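Local coordinates for Emp47p (form2) (Saccharomyces cerevisiae, PDB 2A6Z), which serves as a calcium-independent, carbohydrate-recognising cargo receptor involved in glycoprotein secretion and required for exit of Emp46p from the endoplasmic reticulum, at residues S157-L171 against Q174-F188. Residues are numbered along the deposited sequence; the frame is centred on the assembly and turned at random.
Sequences STIRVTYDLEDDNLL and QVDNKVCFQTRKVRF
Arg-160 and Gln-174 form an antiparallel hydrogen-bonded pair, flanked by the non-hydrogen-bonded pair Ile-159 with Val-175, while Leu-171 and Thr-183 form a second hydrogen-bonded antiparallel pair between strands 170-175 and 178-183, at the end away from their connecting turn. The two side chains of the first pair run alongside each other: NH1 of Arg-160 meets OE1 of Gln-174 at 2.9 Å, on a lone pair and almost within the guanidinium plane, although the amide stands 77° to that plane. NE of Arg-160 bridges to Glu-66 on the adjoining strand. At the type I' turn, the carboxylate of Asp-176 bends back, OD1 taking the backbone N of Thr-158 at 3.0 Å, and OD2 shares a water with OG of Ser-157. These hairpins form one margin of a sheet in the concanavalin-like beta sandwich of the legume-like lectin family, strand 178-183 lying outermost.

At the other end, Arg-184 reaches over the turn after strand 153-164 with its chain extended from CG to NE, and holds Asp-167 side-on: NE binds the backbone O at 2.9 Å, and NH2 forms a salt bridge to OD1 at 3.1 Å, approaching from above the carboxylate plane. CD1 of Leu-170 sits over the centre of the guanidinium face. On the inner side, CD2 of Phe-188 lies 3.6 Å above the centre of the Tyr-163 ring, an edge-to-face pair with planes at 73°. Phe-188 N also donates to the Tyr-163 hydroxyl at 3.1 Å, and a water joins that hydroxyl to Phe-188 O.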
ATOM      1  N   SER A 157      -3.129  -7.781   9.093  1.00  6.25           N
ATOM      2  CA  SER A 157      -2.612  -6.554   9.713  1.00  6.35           C
ATOM      3  C   SER A 157      -3.377  -5.373   9.202  1.00  6.19           C
ATOM      4  O   SER A 157      -3.885  -5.387   8.077  1.00  7.13           O
ATOM      5  CB  SER A 157      -1.140  -6.405   9.356  1.00  6.98           C
ATOM      6  OG  SER A 157      -0.315  -7.447   9.811  1.00  7.92           O
ATOM      7  N   THR A 158      -3.355  -4.294  10.035  1.00  6.69           N
ATOM      8  CA  THR A 158      -3.995  -3.061   9.617  1.00  6.58           C
ATOM      9  C   THR A 158      -2.957  -1.932   9.596  1.00  6.02           C
ATOM     10  O   THR A 158      -2.383  -1.594  10.624  1.00  6.68           O
ATOM     11  CB  THR A 158      -5.127  -2.636  10.586  1.00  8.41           C
ATOM     12  OG1 THR A 158      -5.985  -3.771  10.796  1.00  9.33           O
ATOM     13  CG2 THR A 158      -5.945  -1.498   9.969  1.00 10.29           C
ATOM     14  N   ILE A 159      -2.747  -1.389   8.398  1.00  5.55           N
ATOM     15  CA  ILE A 159      -1.856  -0.228   8.235  1.00  5.28           C
ATOM     16  C   ILE A 159      -2.741   1.001   8.174  1.00  5.24           C
ATOM     17  O   ILE A 159      -3.588   1.104   7.291  1.00  6.60           O
ATOM     18  CB  ILE A 159      -0.993  -0.343   6.956  1.00  5.82           C
ATOM     19  CG1 ILE A 159      -0.062  -1.559   7.045  1.00  7.90           C
ATOM     20  CG2 ILE A 159      -0.240   0.948   6.715  1.00  7.23           C
ATOM     21  CD1 ILE A 159       0.666  -1.844   5.752  1.00  9.85           C
ATOM     22  N   ARG A 160      -2.529   1.942   9.123  1.00  5.24           N
ATOM     23  CA  ARG A 160      -3.353   3.155   9.166  1.00  5.55           C
ATOM     24  C   ARG A 160      -2.446   4.337   8.898  1.00  5.16           C
ATOM     25  O   ARG A 160      -1.513   4.639   9.667  1.00  5.58           O
ATOM     26  CB  ARG A 160      -3.991   3.247  10.571  1.00  5.75           C
ATOM     27  CG  ARG A 160      -4.817   4.539  10.754  1.00  7.42           C
ATOM     28  CD  ARG A 160      -5.607   4.408  12.098  1.00  8.40           C
ATOM     29  NE  ARG A 160      -6.640   5.464  12.133  1.00  8.11           N
ATOM     30  CZ  ARG A 160      -6.483   6.673  12.643  1.00  7.76           C
ATOM     31  NH1 ARG A 160      -5.324   7.006  13.255  1.00  8.34           N
ATOM     32  NH2 ARG A 160      -7.486   7.527  12.553  1.00  9.19           N
ATOM     33  N   VAL A 161      -2.718   5.006   7.788  1.00  5.19           N
ATOM     34  CA  VAL A 161      -1.938   6.151   7.328  1.00  5.56           C
ATOM     35  C   VAL A 161      -2.772   7.390   7.549  1.00  5.75           C
ATOM     36  O   VAL A 161      -3.918   7.474   7.081  1.00  7.04           O
ATOM     37  CB  VAL A 161      -1.620   6.040   5.815  1.00  6.67           C
ATOM     38  CG1 VAL A 161      -0.657   7.155   5.405  1.00  8.18           C
ATOM     39  CG2 VAL A 161      -1.096   4.664   5.494  1.00  7.37           C
ATOM     40  N   THR A 162      -2.220   8.377   8.272  1.00  5.69           N
ATOM     41  CA  THR A 162      -2.925   9.619   8.500  1.00  5.85           C
ATOM     42  C   THR A 162      -2.051  10.771   8.063  1.00  5.41           C
ATOM     43  O   THR A 162      -0.840  10.773   8.219  1.00  5.99           O
ATOM     44  CB  THR A 162      -3.318   9.801   9.990  1.00  6.41           C
ATOM     45  OG1 THR A 162      -2.180   9.613  10.833  1.00  6.56           O
ATOM     46  CG2 THR A 162      -4.421   8.821  10.396  1.00  7.20           C
ATOM     47  N   TYR A 163      -2.720  11.801   7.489  1.00  5.75           N
ATOM     48  CA  TYR A 163      -2.041  13.012   7.077  1.00  5.64           C
ATOM     49  C   TYR A 163      -2.877  14.197   7.611  1.00  5.52           C
ATOM     50  O   TYR A 163      -4.032  14.369   7.194  1.00  6.47           O
ATOM     51  CB  TYR A 163      -1.895  13.084   5.550  1.00  6.32           C
ATOM     52  CG  TYR A 163      -1.089  14.285   5.107  1.00  6.13           C
ATOM     53  CD1 TYR A 163       0.242  14.465   5.498  1.00  7.37           C
ATOM     54  CD2 TYR A 163      -1.647  15.263   4.285  1.00  6.63           C
ATOM     55  CE1 TYR A 163       1.000  15.554   5.112  1.00  7.39           C
ATOM     56  CE2 TYR A 163      -0.887  16.347   3.884  1.00  6.85           C
ATOM     57  CZ  TYR A 163       0.408  16.522   4.294  1.00  6.86           C
ATOM     58  OH  TYR A 163       1.194  17.566   3.884  1.00  8.31           O
ATOM     59  N   ASP A 164      -2.296  14.898   8.568  1.00  6.03           N
ATOM     60  CA  ASP A 164      -3.041  15.842   9.382  1.00  6.64           C
ATOM     61  C   ASP A 164      -2.560  17.266   9.167  1.00  6.32           C
ATOM     62  O   ASP A 164      -1.554  17.722   9.748  1.00  7.03           O
ATOM     63  CB  ASP A 164      -2.915  15.463  10.881  1.00  7.86           C
ATOM     64  CG  ASP A 164      -3.907  16.244  11.751  1.00  8.69           C
ATOM     65  OD1 ASP A 164      -4.589  17.147  11.217  1.00 11.56           O
ATOM     66  OD2 ASP A 164      -3.972  15.920  12.940  1.00 10.92           O
ATOM     67  N   LEU A 165      -3.296  18.005   8.321  1.00  6.62           N
ATOM     68  CA  LEU A 165      -2.984  19.398   8.077  1.00  7.64           C
ATOM     69  C   LEU A 165      -3.274  20.266   9.287  1.00  8.61           C
ATOM     70  O   LEU A 165      -2.767  21.381   9.308  1.00 11.48           O
ATOM     71  CB  LEU A 165      -3.849  19.957   6.910  1.00  7.42           C
ATOM     72  CG  LEU A 165      -3.450  19.579   5.484  1.00  8.32           C
ATOM     73  CD1 LEU A 165      -1.979  19.963   5.162  1.00 10.90           C
ATOM     74  CD2 LEU A 165      -3.710  18.137   5.192  1.00  9.02           C
ATOM     75  N   GLU A 166      -4.042  19.742  10.237  1.00  8.81           N
ATOM     76  CA  GLU A 166      -4.372  20.494  11.454  1.00 11.39           C
ATOM     77  C   GLU A 166      -3.389  20.130  12.583  1.00 13.54           C
ATOM     78  O   GLU A 166      -3.623  20.561  13.733  1.00 18.32           O
ATOM     79  CB  GLU A 166      -5.804  20.152  11.895  1.00 11.82           C
ATOM     80  CG  GLU A 166      -6.866  20.758  11.014  1.00 10.74           C
ATOM     81  CD  GLU A 166      -6.999  20.058   9.663  1.00 10.01           C
ATOM     82  OE1 GLU A 166      -7.225  18.809   9.672  1.00 11.32           O
ATOM     83  OE2 GLU A 166      -6.954  20.744   8.609  1.00 12.00           O
ATOM     84  N   ASP A 167      -2.291  19.422  12.262  1.00  9.17           N
ATOM     85  CA  ASP A 167      -1.204  19.172  13.222  1.00 10.28           C
ATOM     86  C   ASP A 167       0.130  19.402  12.513  1.00  9.70           C
ATOM     87  O   ASP A 167       1.048  18.596  12.622  1.00  9.87           O
ATOM     88  CB  ASP A 167      -1.389  17.747  13.799  1.00 12.39           C
ATOM     89  CG  ASP A 167      -0.574  17.496  15.068  1.00 15.48           C
ATOM     90  OD1 ASP A 167       0.105  18.417  15.579  1.00 18.35           O
ATOM     91  OD2 ASP A 167      -0.631  16.337  15.553  1.00 20.28           O
ATOM     92  N   ASP A 168       0.214  20.513  11.765  1.00  9.87           N
ATOM     93  CA  ASP A 168       1.464  20.931  11.079  1.00 10.12           C
ATOM     94  C   ASP A 168       1.976  19.851  10.142  1.00  8.29           C
ATOM     95  O   ASP A 168       3.171  19.543  10.072  1.00  8.87           O
ATOM     96  CB  ASP A 168       2.511  21.352  12.146  1.00 13.55           C
ATOM     97  CG  ASP A 168       2.034  22.616  12.824  0.50 15.07           C
ATOM     98  OD1 ASP A 168       1.837  23.649  12.143  0.50 18.19           O
ATOM     99  OD2 ASP A 168       1.787  22.642  14.042  0.50 27.20           O
ATOM    100  N   ASN A 169       1.060  19.288   9.317  1.00  7.43           N
ATOM    101  CA  ASN A 169       1.373  18.384   8.245  1.00  7.45           C
ATOM    102  C   ASN A 169       1.981  17.074   8.805  1.00  6.34           C
ATOM    103  O   ASN A 169       2.978  16.603   8.272  1.00  8.05           O
ATOM    104  CB  ASN A 169       2.349  18.983   7.201  1.00  9.85           C
ATOM    105  CG  ASN A 169       1.980  20.396   6.890  1.00  9.41           C
ATOM    106  OD1 ASN A 169       0.849  20.668   6.409  1.00 10.74           O
ATOM    107  ND2 ASN A 169       2.939  21.283   7.094  1.00 13.12           N
ATOM    108  N   LEU A 170       1.366  16.531   9.852  1.00  6.24           N
ATOM    109  CA  LEU A 170       1.890  15.274  10.415  1.00  6.03           C
ATOM    110  C   LEU A 170       1.448  14.099   9.529  1.00  5.51           C
ATOM    111  O   LEU A 170       0.243  13.833   9.355  1.00  6.17           O
ATOM    112  CB  LEU A 170       1.326  15.092  11.830  1.00  7.03           C
ATOM    113  CG  LEU A 170       1.897  13.842  12.562  1.00  7.25           C
ATOM    114  CD1 LEU A 170       3.384  14.011  12.801  1.00  7.56           C
ATOM    115  CD2 LEU A 170       1.156  13.632  13.861  1.00 11.32           C
ATOM    116  N   LEU A 171       2.430  13.369   9.027  1.00  5.51           N
ATOM    117  CA  LEU A 171       2.229  12.088   8.301  1.00  5.31           C
ATOM    118  C   LEU A 171       2.591  10.988   9.297  1.00  5.04           C
ATOM    119  O   LEU A 171       3.723  10.980   9.790  1.00  5.93           O
ATOM    120  CB  LEU A 171       3.126  12.042   7.086  1.00  5.98           C
ATOM    121  CG  LEU A 171       3.147  10.724   6.338  1.00  6.03           C
ATOM    122  CD1 LEU A 171       1.750  10.393   5.741  1.00  7.16           C
ATOM    123  CD2 LEU A 171       4.187  10.771   5.214  1.00  8.18           C
ATOM    124  N   GLN A 174       0.566   3.845  11.438  1.00  5.09           N
ATOM    125  CA  GLN A 174       0.380   2.895  12.538  1.00  5.39           C
ATOM    126  C   GLN A 174       0.201   1.506  11.954  1.00  5.09           C
ATOM    127  O   GLN A 174      -0.331   1.345  10.852  1.00  6.10           O
ATOM    128  CB  GLN A 174      -0.865   3.267  13.340  1.00  6.24           C
ATOM    129  CG  GLN A 174      -0.717   4.619  14.083  1.00  6.47           C
ATOM    130  CD  GLN A 174      -2.104   5.157  14.439  1.00  7.56           C
ATOM    131  OE1 GLN A 174      -2.784   5.672  13.567  1.00  8.13           O
ATOM    132  NE2 GLN A 174      -2.534   4.997  15.649  1.00 16.61           N
ATOM    133  N   VAL A 175       0.652   0.501  12.711  1.00  5.26           N
ATOM    134  CA  VAL A 175       0.421  -0.894  12.385  1.00  5.80           C
ATOM    135  C   VAL A 175      -0.300  -1.492  13.583  1.00  5.72           C
ATOM    136  O   VAL A 175       0.199  -1.462  14.719  1.00  6.59           O
ATOM    137  CB  VAL A 175       1.767  -1.632  12.147  1.00  6.56           C
ATOM    138  CG1 VAL A 175       1.516  -3.131  11.983  1.00  8.51           C
ATOM    139  CG2 VAL A 175       2.506  -1.034  10.956  1.00  7.85           C
ATOM    140  N   ASP A 176      -1.514  -1.991  13.317  1.00  6.80           N
ATOM    141  CA  ASP A 176      -2.332  -2.579  14.395  1.00  7.79           C
ATOM    142  C   ASP A 176      -2.454  -1.584  15.558  1.00  8.18           C
ATOM    143  O   ASP A 176      -2.445  -1.991  16.730  1.00  9.81           O
ATOM    144  CB  ASP A 176      -1.753  -3.897  14.873  1.00  8.84           C
ATOM    145  CG  ASP A 176      -1.497  -4.890  13.739  1.00  7.93           C
ATOM    146  OD1 ASP A 176      -1.988  -4.842  12.647  1.00  9.07           O
ATOM    147  OD2 ASP A 176      -0.667  -5.826  14.127  1.00  9.84           O
ATOM    148  N   ASN A 177      -2.640  -0.311  15.219  1.00  8.06           N
ATOM    149  CA  ASN A 177      -2.850   0.772  16.159  1.00 10.03           C
ATOM    150  C   ASN A 177      -1.573   1.219  16.843  1.00 12.97           C
ATOM    151  O   ASN A 177      -1.610   2.132  17.641  1.00 30.27           O
ATOM    152  CB  ASN A 177      -3.942   0.464  17.181  1.00 14.55           C
ATOM    153  CG  ASN A 177      -5.251   0.268  16.432  1.00 22.92           C
ATOM    154  OD1 ASN A 177      -5.527   1.034  15.505  1.00 21.77           O
ATOM    155  ND2 ASN A 177      -6.003  -0.731  16.846  1.00 39.82           N
ATOM    156  N   LYS A 178      -0.425   0.649  16.608  1.00  8.46           N
ATOM    157  CA  LYS A 178       0.817   1.079  17.262  1.00  9.27           C
ATOM    158  C   LYS A 178       1.600   1.932  16.276  1.00  7.07           C
ATOM    159  O   LYS A 178       1.742   1.572  15.100  1.00  7.62           O
ATOM    160  CB  LYS A 178       1.665  -0.123  17.649  1.00 11.60           C
ATOM    161  CG  LYS A 178       0.946  -0.948  18.737  1.00 23.13           C
ATOM    162  CD  LYS A 178       1.917  -1.920  19.406  1.00 38.30           C
ATOM    163  CE  LYS A 178       2.921  -1.145  20.260  1.00 49.32           C
ATOM    164  NZ  LYS A 178       2.542  -1.118  21.708  1.00 66.16           N
ATOM    165  N   VAL A 179       2.100   3.076  16.689  1.00  8.30           N
ATOM    166  CA  VAL A 179       2.870   3.906  15.774  1.00  6.79           C
ATOM    167  C   VAL A 179       4.061   3.167  15.220  1.00  6.56           C
ATOM    168  O   VAL A 179       4.835   2.580  15.942  1.00  9.35           O
ATOM    169  CB  VAL A 179       3.268   5.251  16.444  1.00  7.80           C
ATOM    170  CG1 VAL A 179       4.051   5.064  17.699  0.55  7.25           C
ATOM    171  CG2 VAL A 179       4.047   6.105  15.466  0.55  9.99           C
ATOM    172  N   CYS A 180       4.231   3.271  13.877  1.00  5.76           N
ATOM    173  CA  CYS A 180       5.370   2.776  13.131  1.00  5.82           C
ATOM    174  C   CYS A 180       6.373   3.910  12.904  1.00  5.48           C
ATOM    175  O   CYS A 180       7.529   3.817  13.294  1.00  6.53           O
ATOM    176  CB  CYS A 180       4.871   2.171  11.821  1.00  6.85           C
ATOM    177  SG  CYS A 180       6.152   1.625  10.654  1.00  7.17           S
ATOM    178  N   PHE A 181       5.855   5.017  12.326  1.00  5.07           N
ATOM    179  CA  PHE A 181       6.692   6.196  12.175  1.00  5.06           C
ATOM    180  C   PHE A 181       5.769   7.417  12.070  1.00  4.67           C
ATOM    181  O   PHE A 181       4.607   7.311  11.753  1.00  5.01           O
ATOM    182  CB  PHE A 181       7.651   6.090  10.982  1.00  6.13           C
ATOM    183  CG  PHE A 181       7.007   6.058   9.580  1.00  6.47           C
ATOM    184  CD1 PHE A 181       6.480   7.201   8.982  1.00  7.26           C
ATOM    185  CD2 PHE A 181       7.003   4.872   8.857  1.00  8.35           C
ATOM    186  CE1 PHE A 181       5.967   7.202   7.706  1.00  8.65           C
ATOM    187  CE2 PHE A 181       6.469   4.854   7.519  1.00  8.64           C
ATOM    188  CZ  PHE A 181       5.996   6.049   6.987  1.00  9.69           C
ATOM    189  N   GLN A 182       6.380   8.585  12.271  1.00  4.90           N
ATOM    190  CA  GLN A 182       5.679   9.842  11.964  1.00  5.27           C
ATOM    191  C   GLN A 182       6.692  10.900  11.591  1.00  5.02           C
ATOM    192  O   GLN A 182       7.862  10.852  11.999  1.00  6.01           O
ATOM    193  CB  GLN A 182       4.802  10.318  13.129  1.00  5.38           C
ATOM    194  CG  GLN A 182       5.575  10.775  14.352  1.00  6.74           C
ATOM    195  CD  GLN A 182       4.653  11.288  15.437  1.00  7.26           C
ATOM    196  OE1 GLN A 182       3.758  10.582  15.856  1.00  9.59           O
ATOM    197  NE2 GLN A 182       4.919  12.523  15.868  1.00  7.99           N
ATOM    198  N   THR A 183       6.225  11.905  10.849  1.00  5.46           N
ATOM    199  CA  THR A 183       7.111  13.009  10.430  1.00  6.16           C
ATOM    200  C   THR A 183       6.261  14.203  10.043  1.00  5.90           C
ATOM    201  O   THR A 183       5.103  14.068   9.642  1.00  6.24           O
ATOM    202  CB  THR A 183       7.975  12.567   9.232  1.00  7.29           C
ATOM    203  OG1 THR A 183       8.922  13.634   8.915  1.00  9.26           O
ATOM    204  CG2 THR A 183       7.168  12.296   7.959  1.00  8.19           C
ATOM    205  N   ARG A 184       6.877  15.387  10.111  1.00  6.91           N
ATOM    206  CA  ARG A 184       6.306  16.622   9.601  1.00  7.36           C
ATOM    207  C   ARG A 184       7.173  17.156   8.448  1.00  7.81           C
ATOM    208  O   ARG A 184       6.982  18.287   7.986  1.00  9.80           O
ATOM    209  CB  ARG A 184       6.177  17.687  10.702  1.00  8.00           C
ATOM    210  CG  ARG A 184       5.059  17.298  11.674  1.00  7.89           C
ATOM    211  CD  ARG A 184       4.817  18.357  12.735  1.00  9.29           C
ATOM    212  NE  ARG A 184       3.732  18.041  13.647  1.00  9.41           N
ATOM    213  CZ  ARG A 184       3.892  17.351  14.775  1.00 10.31           C
ATOM    214  NH1 ARG A 184       5.076  16.870  15.068  1.00 10.77           N
ATOM    215  NH2 ARG A 184       2.857  17.094  15.579  1.00 14.25           N
ATOM    216  N   LYS A 185       8.076  16.337   7.903  1.00  8.30           N
ATOM    217  CA  LYS A 185       8.963  16.824   6.845  1.00 10.09           C
ATOM    218  C   LYS A 185       8.349  16.716   5.456  1.00 10.48           C
ATOM    219  O   LYS A 185       8.951  17.220   4.511  1.00 12.75           O
ATOM    220  CB  LYS A 185      10.306  16.088   6.860  1.00 12.43           C
ATOM    221  CG  LYS A 185      11.125  16.374   8.100  1.00 18.00           C
ATOM    222  CD  LYS A 185      12.315  15.447   8.238  1.00 23.61           C
ATOM    223  CE  LYS A 185      13.599  15.752   7.523  1.00 35.16           C
ATOM    224  NZ  LYS A 185      14.493  14.597   7.882  1.00 48.05           N
ATOM    225  N   VAL A 186       7.197  16.075   5.317  1.00  8.09           N
ATOM    226  CA  VAL A 186       6.558  15.878   4.026  1.00  9.61           C
ATOM    227  C   VAL A 186       5.310  16.734   3.940  1.00  9.32           C
ATOM    228  O   VAL A 186       4.346  16.540   4.698  1.00 11.08           O
ATOM    229  CB  VAL A 186       6.168  14.401   3.852  1.00 10.07           C
ATOM    230  CG1 VAL A 186       5.583  14.121   2.482  1.00 13.74           C
ATOM    231  CG2 VAL A 186       7.412  13.521   4.056  1.00 13.78           C
ATOM    232  N   ARG A 187       5.345  17.727   3.047  1.00  9.42           N
ATOM    233  CA  ARG A 187       4.176  18.591   2.804  1.00  8.69           C
ATOM    234  C   ARG A 187       3.731  18.272   1.408  1.00  8.08           C
ATOM    235  O   ARG A 187       4.286  18.794   0.422  1.00 10.70           O
ATOM    236  CB  ARG A 187       4.481  20.084   2.954  1.00 10.11           C
ATOM    237  CG  ARG A 187       5.039  20.366   4.374  1.00 11.13           C
ATOM    238  CD  ARG A 187       5.136  21.839   4.688  1.00 11.36           C
ATOM    239  NE  ARG A 187       6.157  22.511   3.851  1.00 11.48           N
ATOM    240  CZ  ARG A 187       6.532  23.761   4.018  1.00 11.22           C
ATOM    241  NH1 ARG A 187       5.919  24.475   4.951  1.00 13.91           N
ATOM    242  NH2 ARG A 187       7.441  24.358   3.285  1.00 11.97           N
ATOM    243  N   PHE A 188       2.762  17.390   1.252  1.00  7.51           N
ATOM    244  CA  PHE A 188       2.285  16.994  -0.052  1.00  7.88           C
ATOM    245  C   PHE A 188       1.632  18.170  -0.772  1.00  7.61           C
ATOM    246  O   PHE A 188       0.813  18.893  -0.180  1.00  9.10           O
ATOM    247  CB  PHE A 188       1.211  15.917   0.030  1.00  8.45           C
ATOM    248  CG  PHE A 188       1.733  14.557   0.521  1.00  7.85           C
ATOM    249  CD1 PHE A 188       2.548  13.780  -0.287  1.00  8.92           C
ATOM    250  CD2 PHE A 188       1.347  14.065   1.758  1.00  9.52           C
ATOM    251  CE1 PHE A 188       2.970  12.526   0.146  1.00  9.74           C
ATOM    252  CE2 PHE A 188       1.795  12.820   2.204  1.00 11.26           C
ATOM    253  CZ  PHE A 188       2.606  12.043   1.398  1.00 11.37           C
TER
HETATM  254  O   HOH W   1       0.461  -7.411  12.437  1.00 11.03           O
HETATM  255  O   HOH W   2      -3.105   0.589  12.555  1.00  8.86           O
HETATM  256  O   HOH W   3      -1.638   6.984  11.414  1.00  6.59           O
HETATM  257  O   HOH W   4       0.104  19.406   2.418  1.00  9.01           O
HETATM  258  O   HOH W   5       5.380  20.506   8.366  1.00 13.84           O
HETATM  259  O   HOH W   6       3.493  24.266   6.872  1.00 23.78           O